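Local atomic coordinates of diacylglycerol lipase (Aspergillus oryzae, PDB entry 5XK2), a protein that probably hydrolyses the ester bonds of mono- and diacylglycerols as a class 3 lipase of the alpha/beta-hydrolase fold, captured here in a closed conformation. Residues V126-D129 and R130-T134. Sequence-based numbering, arbitrary orientation.
Sequences VVRD and RIIKT
R130 turns back along helix 118-138 to grip the carbonyl of V126, one turn earlier. The V126-to-R130 backbone bond is missing: V127, with psi -2°, departs from regular helix, and a water enters the gap. That water accepts from R130 N and from R130 NE and donates to V126 O, while R130 NH2 gives the same oxygen a direct bond of 2.9 Å. The oxygen lies close to the guanidinium plane, but the donor stands well above the carbonyl plane. A bend at chi3 (-76°) folds the arginine back, bringing V127 CG1 over one guanidinium face, 3.6 Å from NH2. Flat, with several N-H groups, arginine suits both water and carbonyl.

Past this irregular turn the helix closes normally, I131 N reaching V127 O, I132 N reaching R128 O at 2.9 Å and K133 N reaching D129 O. T134 OG1 adds to its own backbone N on R130 O, from the opposite face of that carbonyl, which gives a buried hydroxyl an acceptor.

On the inner side V127 CG2 meets I131 CD1 at 3.7 Å; these branched, apolar residues face F88 of the central sheet. Elsewhere R128 and I132 run side by side, R128 CG touching I132 CD1 at 3.6 Å. With CG anti to the backbone N (chi1 167°), the arginine offers its methylenes to the isoleucine and its NH1 to D165 in a salt bridge.

Across the irregular turn, then, a water bridge and a guanidinium bond replace the direct amide-to-carbonyl bond, satisfying the V126 carbonyl and the R130 amide; this may steady the helix here, and the positive charge probably polarises the V126 carbonyl.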
loop_
_atom_site.group_PDB
_atom_site.type_symbol
_atom_site.label_atom_id
_atom_site.label_comp_id
_atom_site.label_asym_id
_atom_site.label_seq_id
_atom_site.Cartn_x
_atom_site.Cartn_y
_atom_site.Cartn_z
ATOM N N VAL A 126 17.080 -8.329 -14.572
ATOM C CA VAL A 126 17.685 -9.178 -13.541
ATOM C C VAL A 126 17.391 -10.658 -13.807
ATOM O O VAL A 126 18.218 -11.518 -13.513
ATOM C CB VAL A 126 17.182 -8.772 -12.127
ATOM C CG1 VAL A 126 17.524 -9.836 -11.084
ATOM C CG2 VAL A 126 17.787 -7.436 -11.716
ATOM N N VAL A 127 16.196 -10.968 -14.314
ATOM C CA VAL A 127 15.864 -12.363 -14.614
ATOM C C VAL A 127 15.895 -12.787 -16.090
ATOM O O VAL A 127 15.676 -13.963 -16.407
ATOM C CB VAL A 127 14.480 -12.719 -14.022
ATOM C CG1 VAL A 127 14.546 -12.712 -12.498
ATOM C CG2 VAL A 127 13.411 -11.746 -14.505
ATOM N N ARG A 128 16.176 -11.856 -17.001
ATOM C CA ARG A 128 16.083 -12.140 -18.433
ATOM C C ARG A 128 16.961 -13.298 -18.919
ATOM O O ARG A 128 16.514 -14.155 -19.686
ATOM C CB ARG A 128 16.432 -10.874 -19.228
ATOM C CG ARG A 128 16.669 -11.120 -20.697
ATOM C CD ARG A 128 16.757 -9.803 -21.487
ATOM N NE ARG A 128 17.963 -9.029 -21.155
ATOM C CZ ARG A 128 18.242 -7.843 -21.691
ATOM N NH1 ARG A 128 17.401 -7.296 -22.573
ATOM N NH2 ARG A 128 19.360 -7.205 -21.361
ATOM N N ASP A 129 18.228 -13.304 -18.511
ATOM C CA ASP A 129 19.163 -14.316 -19.000
ATOM C C ASP A 129 18.742 -15.739 -18.609
ATOM O O ASP A 129 18.778 -16.651 -19.442
ATOM C CB ASP A 129 20.565 -14.015 -18.479
ATOM C CG ASP A 129 21.139 -12.740 -19.072
ATOM O OD1 ASP A 129 20.694 -12.337 -20.169
ATOM O OD2 ASP A 129 22.038 -12.144 -18.442
ATOM N N ARG A 130 18.336 -15.905 -17.356
ATOM C CA ARG A 130 17.826 -17.185 -16.843
ATOM C C ARG A 130 16.595 -17.646 -17.600
ATOM O O ARG A 130 16.447 -18.817 -17.930
ATOM C CB ARG A 130 17.452 -17.058 -15.376
ATOM C CG ARG A 130 18.491 -17.416 -14.391
ATOM C CD ARG A 130 17.942 -16.997 -13.046
ATOM N NE ARG A 130 18.021 -15.554 -12.869
ATOM C CZ ARG A 130 17.734 -14.941 -11.731
ATOM N NH1 ARG A 130 17.309 -15.651 -10.694
ATOM N NH2 ARG A 130 17.879 -13.630 -11.626
ATOM N N ILE A 131 15.697 -16.702 -17.872
ATOM C CA ILE A 131 14.449 -17.043 -18.548
ATOM C C ILE A 131 14.690 -17.446 -20.007
ATOM O O ILE A 131 14.149 -18.437 -20.489
ATOM C CB ILE A 131 13.446 -15.872 -18.440
ATOM C CG1 ILE A 131 12.952 -15.772 -16.987
ATOM C CG2 ILE A 131 12.285 -16.073 -19.410
ATOM C CD1 ILE A 131 12.141 -14.517 -16.673
ATOM N N ILE A 132 15.538 -16.702 -20.711
ATOM C CA ILE A 132 15.868 -17.045 -22.082
ATOM C C ILE A 132 16.580 -18.396 -22.153
ATOM O O ILE A 132 16.284 -19.210 -23.034
ATOM C CB ILE A 132 16.724 -15.940 -22.712
ATOM C CG1 ILE A 132 15.851 -14.703 -22.931
ATOM C CG2 ILE A 132 17.344 -16.408 -24.037
ATOM C CD1 ILE A 132 16.617 -13.503 -23.414
ATOM N N LYS A 133 17.481 -18.636 -21.200
ATOM C CA LYS A 133 18.183 -19.920 -21.125
ATOM C C LYS A 133 17.171 -21.045 -21.032
ATOM O O LYS A 133 17.262 -22.057 -21.732
ATOM C CB LYS A 133 19.128 -19.954 -19.923
ATOM C CG LYS A 133 19.860 -21.298 -19.738
ATOM C CD LYS A 133 20.547 -21.349 -18.373
ATOM C CE LYS A 133 21.502 -22.545 -18.230
ATOM N NZ LYS A 133 20.946 -23.663 -17.402
ATOM N N THR A 134 16.178 -20.836 -20.174
ATOM C CA THR A 134 15.146 -21.844 -19.960
ATOM C C THR A 134 14.246 -22.024 -21.181
ATOM O O THR A 134 13.912 -23.155 -21.541
ATOM C CB THR A 134 14.297 -21.495 -18.721
ATOM O OG1 THR A 134 15.150 -21.441 -17.563
ATOM C CG2 THR A 134 13.220 -22.559 -18.493
HETATM O O HOH W 1 19.084 -14.115 -15.128
#